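Local structure of 3-carboxy-cis,cis-muconate cycloisomerase (Acinetobacter calcoaceticus, 1Q5N) at residues T116-I119 / L120-D124; L166-K169 / L170-A174; A186-A189 / R190-A194. The protein is a largely helical cycloisomerase of the lyase family that includes adenylosuccinate lyase, with four chains in its assembly. All coordinates share one frame; numbering follows the deposited sequence.

Contact 1 (T116-I119 / L120-D124)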
# COMPACT_ATOMS: atom_id res chain seq x y z
N THR A 116 18.72 -14.84 12.42
CA THR A 116 19.81 -14.31 13.21
C THR A 116 20.69 -13.41 12.32
O THR A 116 21.09 -12.33 12.73
CB THR A 116 20.66 -15.46 13.90
OG1 THR A 116 19.87 -16.12 14.91
CG2 THR A 116 21.92 -14.86 14.54
N ALA A 117 20.97 -13.85 11.09
CA ALA A 117 21.80 -13.00 10.22
C ALA A 117 21.01 -11.69 9.93
O ALA A 117 21.60 -10.59 9.86
CB ALA A 117 22.15 -13.72 8.91
N CYS A 118 19.69 -11.80 9.77
CA CYS A 118 18.89 -10.60 9.55
C CYS A 118 19.04 -9.62 10.73
O CYS A 118 19.27 -8.43 10.52
CB CYS A 118 17.41 -10.97 9.36
SG CYS A 118 16.33 -9.52 9.11
N ILE A 119 18.89 -10.11 11.97
CA ILE A 119 19.06 -9.25 13.14
C ILE A 119 20.50 -8.68 13.26
O ILE A 119 20.70 -7.53 13.72
CB ILE A 119 18.68 -9.98 14.42
CG1 ILE A 119 17.16 -10.24 14.41
CG2 ILE A 119 19.11 -9.18 15.64
CD1 ILE A 119 16.32 -8.98 14.25
N LEU A 120 21.50 -9.47 12.85
CA LEU A 120 22.87 -8.95 12.90
C LEU A 120 22.98 -7.81 11.89
O LEU A 120 23.59 -6.78 12.19
CB LEU A 120 23.90 -10.04 12.59
CG LEU A 120 24.04 -11.14 13.68
CD1 LEU A 120 25.04 -12.19 13.25
CD2 LEU A 120 24.46 -10.51 15.00
N GLN A 121 22.38 -7.98 10.70
CA GLN A 121 22.40 -6.93 9.71
C GLN A 121 21.67 -5.68 10.26
O GLN A 121 22.18 -4.57 10.15
CB GLN A 121 21.73 -7.39 8.42
CG GLN A 121 22.55 -8.36 7.56
CD GLN A 121 21.74 -8.87 6.37
OE1 GLN A 121 20.63 -9.36 6.55
NE2 GLN A 121 22.29 -8.75 5.15
N CYS A 122 20.50 -5.87 10.85
CA CYS A 122 19.73 -4.77 11.39
C CYS A 122 20.52 -4.05 12.48
O CYS A 122 20.42 -2.82 12.63
CB CYS A 122 18.40 -5.28 11.99
SG CYS A 122 17.17 -5.83 10.75
N ARG A 123 21.28 -4.81 13.28
CA ARG A 123 22.03 -4.15 14.32
C ARG A 123 23.04 -3.19 13.71
O ARG A 123 23.17 -2.05 14.15
CB ARG A 123 22.76 -5.16 15.22
CG ARG A 123 23.51 -4.45 16.36
CD ARG A 123 24.09 -5.44 17.39
NE ARG A 123 24.98 -6.45 16.80
CZ ARG A 123 25.44 -7.52 17.47
NH1 ARG A 123 25.08 -7.73 18.75
NH2 ARG A 123 26.25 -8.37 16.86
N ASP A 124 23.74 -3.65 12.69
CA ASP A 124 24.75 -2.82 12.09
C ASP A 124 24.18 -1.63 11.29
O ASP A 124 24.73 -0.53 11.33
CB ASP A 124 25.68 -3.66 11.21
CG ASP A 124 26.67 -4.54 12.03
OD1 ASP A 124 26.81 -4.30 13.24
OD2 ASP A 124 27.28 -5.47 11.46

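Contact 2 (L166-K169 / L170-A174)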
# COMPACT_ATOMS: atom_id res chain seq x y z
N LEU A 166 12.97 31.28 9.74
CA LEU A 166 13.50 30.06 9.20
C LEU A 166 13.92 29.19 10.37
O LEU A 166 13.75 27.97 10.34
CB LEU A 166 14.70 30.38 8.32
CG LEU A 166 15.52 29.16 7.91
CD1 LEU A 166 14.60 28.23 7.15
CD2 LEU A 166 16.73 29.55 7.02
N GLY A 167 14.45 29.81 11.41
CA GLY A 167 14.88 29.06 12.57
C GLY A 167 13.72 28.27 13.16
O GLY A 167 13.93 27.19 13.73
N HIS A 168 12.50 28.79 13.08
CA HIS A 168 11.40 28.01 13.63
C HIS A 168 11.16 26.67 12.80
O HIS A 168 10.93 25.63 13.39
CB HIS A 168 10.15 28.83 13.68
CG HIS A 168 9.06 28.20 14.50
ND1 HIS A 168 7.76 28.15 14.08
CD2 HIS A 168 9.08 27.66 15.74
CE1 HIS A 168 7.01 27.61 15.02
NE2 HIS A 168 7.79 27.30 16.04
N LYS A 169 11.21 26.73 11.47
CA LYS A 169 11.09 25.51 10.67
C LYS A 169 12.20 24.53 11.09
O LYS A 169 11.96 23.33 11.30
CB LYS A 169 11.27 25.79 9.17
CG LYS A 169 10.13 26.49 8.47
CD LYS A 169 10.45 26.55 7.00
CE LYS A 169 9.23 26.92 6.15
NZ LYS A 169 8.12 25.92 6.17
N LEU A 170 13.43 25.04 11.22
CA LEU A 170 14.58 24.21 11.60
C LEU A 170 14.41 23.60 13.01
O LEU A 170 14.78 22.42 13.23
CB LEU A 170 15.88 25.02 11.52
CG LEU A 170 16.27 25.31 10.06
CD1 LEU A 170 17.30 26.46 9.97
CD2 LEU A 170 16.85 24.05 9.49
N ALA A 171 13.83 24.36 13.94
CA ALA A 171 13.63 23.82 15.28
C ALA A 171 12.58 22.70 15.23
O ALA A 171 12.72 21.68 15.92
CB ALA A 171 13.21 24.94 16.26
N ARG A 172 11.54 22.90 14.42
CA ARG A 172 10.49 21.89 14.26
C ARG A 172 11.12 20.56 13.72
O ARG A 172 10.83 19.47 14.22
CB ARG A 172 9.39 22.42 13.32
CG ARG A 172 8.40 23.37 13.99
CD ARG A 172 7.66 24.24 12.94
NE ARG A 172 7.06 23.43 11.86
CZ ARG A 172 6.72 23.91 10.67
NH1 ARG A 172 6.89 25.19 10.41
NH2 ARG A 172 6.23 23.09 9.73
N TRP A 173 12.02 20.67 12.74
CA TRP A 173 12.66 19.49 12.19
C TRP A 173 13.60 18.81 13.20
O TRP A 173 13.68 17.55 13.27
CB TRP A 173 13.43 19.86 10.90
CG TRP A 173 12.56 20.46 9.86
CD1 TRP A 173 11.20 20.35 9.78
CD2 TRP A 173 12.97 21.19 8.70
NE1 TRP A 173 10.75 20.96 8.64
CE2 TRP A 173 11.82 21.49 7.97
CE3 TRP A 173 14.22 21.62 8.22
CZ2 TRP A 173 11.85 22.21 6.77
CZ3 TRP A 173 14.26 22.34 7.01
CH2 TRP A 173 13.07 22.62 6.30
N ALA A 174 14.31 19.64 13.96
CA ALA A 174 15.24 19.15 14.96
C ALA A 174 14.48 18.32 15.99
O ALA A 174 14.85 17.20 16.30
CB ALA A 174 15.96 20.33 15.66

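Contact 3 (A186-A189 / R190-A194)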
# COMPACT_ATOMS: atom_id res chain seq x y z
N ALA A 186 14.54 3.21 22.27
CA ALA A 186 13.52 2.44 22.95
C ALA A 186 13.21 1.05 22.39
O ALA A 186 12.69 0.24 23.12
CB ALA A 186 12.24 3.25 23.01
N ILE A 187 13.51 0.75 21.13
CA ILE A 187 13.19 -0.57 20.59
C ILE A 187 14.35 -1.56 20.63
O ILE A 187 14.17 -2.77 20.48
CB ILE A 187 12.72 -0.50 19.08
CG1 ILE A 187 13.90 -0.10 18.19
CG2 ILE A 187 11.60 0.48 18.93
CD1 ILE A 187 13.58 -0.28 16.71
N LYS A 188 15.56 -1.05 20.78
CA LYS A 188 16.72 -1.95 20.76
C LYS A 188 16.64 -3.22 21.61
O LYS A 188 16.88 -4.32 21.11
CB LYS A 188 17.98 -1.19 21.13
CG LYS A 188 18.58 -0.38 20.00
CD LYS A 188 19.54 0.62 20.59
CE LYS A 188 20.47 1.19 19.57
NZ LYS A 188 21.18 2.36 20.20
N ALA A 189 16.28 -3.09 22.89
CA ALA A 189 16.21 -4.25 23.79
C ALA A 189 15.21 -5.32 23.36
O ALA A 189 15.46 -6.52 23.50
CB ALA A 189 15.87 -3.79 25.22
N ARG A 190 14.07 -4.87 22.85
CA ARG A 190 12.99 -5.75 22.43
C ARG A 190 13.19 -6.41 21.07
O ARG A 190 12.74 -7.54 20.80
CB ARG A 190 11.69 -4.93 22.41
CG ARG A 190 10.51 -5.67 21.81
CD ARG A 190 9.18 -5.01 22.11
NE ARG A 190 9.16 -3.65 21.58
CZ ARG A 190 9.14 -2.56 22.33
NH1 ARG A 190 9.12 -2.67 23.67
NH2 ARG A 190 9.19 -1.37 21.77
N VAL A 191 13.93 -5.72 20.23
CA VAL A 191 14.08 -6.14 18.86
C VAL A 191 15.38 -6.88 18.45
O VAL A 191 15.37 -7.78 17.58
CB VAL A 191 13.84 -4.82 18.07
CG1 VAL A 191 14.84 -4.63 17.04
CG2 VAL A 191 12.42 -4.75 17.62
N LEU A 192 16.50 -6.51 19.06
CA LEU A 192 17.78 -7.11 18.70
C LEU A 192 18.00 -8.34 19.56
O LEU A 192 18.72 -8.30 20.56
CB LEU A 192 18.90 -6.08 18.93
CG LEU A 192 18.72 -4.81 18.09
CD1 LEU A 192 19.88 -3.85 18.35
CD2 LEU A 192 18.63 -5.19 16.60
N VAL A 193 17.34 -9.43 19.18
CA VAL A 193 17.40 -10.68 19.91
C VAL A 193 17.78 -11.77 18.94
O VAL A 193 17.56 -11.64 17.75
CB VAL A 193 16.05 -11.01 20.55
CG1 VAL A 193 15.72 -9.97 21.58
CG2 VAL A 193 14.95 -11.03 19.46
N ALA A 194 18.33 -12.87 19.47
CA ALA A 194 18.75 -14.01 18.65
C ALA A 194 17.57 -14.91 18.25
O ALA A 194 16.51 -14.84 18.86
CB ALA A 194 19.78 -14.85 19.43
O HOH W 1 9.59 0.36 24.47

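Contact 1 (T116-I119 / L120-D124)
The amide of R123 donates to I119 O over 2.8 Å, the shortest of four successive i to i+4 bonds. C122 N to C118 O, Q121 N to A117 O and L120 N to T116 O complete the ladder. The carbonyl oxygens are also covered by the side chains of the following turn. L120 CG comes to 3.3 Å from T116 O, and Q121 CG lies equally near A117 O. L120 and Q121 both hold CG beside their own backbone N (chi1 -69° in L120), which tips the first part of each chain back over the preceding turn. Beyond it, the amide end of Q121 bonds to I20 O at the end of helix 15-20, while T116 OG1, which also meets D112 O of its own helix, reaches Y217 OH of helix 210-221 and Q195 N. The turn belongs to the long helix 110-146, part of the extended helical bundle characteristic of the fumarase/aspartase superfamily. Farther out, C118 and C122 bring their sulfurs together on one flank, a van der Waals contact far too long for a disulfide. With SG of C118 turned opposite its backbone N (chi1 179°), beside its own carbonyl carbon, and SG of C122 kept beside its own N, the two sulfurs come to 4.1 Å, SG to SG. On another flank T116 CG2 is 4.3 Å from L120 CD1, a looser apolar contact. L331 of helix 323-351 packs against both cysteines, and Y29 of helix 23-43 covers A117, L120 and Q121.

Contact 2 (L166-K169 / L170-A174)
K169 O presses against one face of the W173 indole, 3.2 Å above the ring plane and displaced toward the rim, with W173 CG its nearest ring atom at 3.3 Å. The same oxygen accepts W173 N over 3.0 Å, so a single carbonyl meets both the amide and the ring of the residue four places on. W173 NE1 is buried without a polar partner in the model. R172 holds CG beside its backbone N (chi1 -80°), and its chain lays CD over one face of the H168 imidazole, a CH-pi contact 4.2 Å from the centroid, before bending at chi3. H168 NE2 is bonded to Q441 OE1. These contacts form in the opening turns of helix 166-191, which follows directly on the short strand 163-165 and faces a second subunit. Against this close-packed part stands the polar, intersubunit side, where K169 and R172 run alongside each other. Their cationic ends lie 4.5 Å apart (K169 NZ to R172 NH1) and share E318 of the second subunit; with E233 of that subunit, salt-bridged to R172 NH2, and D257, a weak, long partner of K169, it probably balances both charges. On the apolar side, L166 CG touches L170 CD1 at 3.8 Å.

Contact 3 (A186-A189 / R190-A194)
R190 folds back along the last turn of its helix and crosses I187 at roughly a right angle. Its CB begins 3.8 Å from I187 O. From there CG is directed opposite the backbone N (chi1 172°), and the chain runs on extended through CD before bending at chi3 (60°), which brings the guanidinium back beside A186 and I187. At the tip NH2 passes I187 CG2 at 4.2 Å in an oblique approach, and its charge is paired with E239 OE2 in a salt bridge. NH1 donates to a water over 3.2 Å, the water lying at the edge of the guanidinium and in its plane; that water gives a weak bond to A186 O, linking the side chain to the backbone one turn earlier. Meanwhile the helix is ending. V191 N bonds to I187 O at 3.0 Å, and L192 N still donates to K188 O at 3.0 Å, although L192 has left helical torsions and sits at the centre of an inverse gamma turn closed by a weak V193 N to V191 O bond. L192 CD1 rests 4.1 Å from K188 CG, the two side chains lying alongside, while K188 NZ goes to Q130 OE1 and N185 OD1. The last turn thus keeps two good i to i+4 bonds with weak i to i+3 ones beside them, and the salt bridge and water bridge are consistent with R190 being fixed at the helix end and joined to helix 235-261.

Contacts 2 and 3 both use helix 166-191, contact 2 at its start and contact 3 running past its end, with centres 31 Å apart and nearest atoms about 15 Å apart. Contact 1 belongs to helix 110-146 and is near only the latter of the two: its centre is 11 Å from that of contact 3 but 34 Å from that of contact 2, which lies across the centre of the chain. Contacts 1 and 3 touch through I119, whose CG2 is 3.6 Å from V193 O, and through R123 CG packing on L192 CD1. Contact 1 thus packs against the chain as it leaves helix 166-191, whereas contact 2 faces a second subunit.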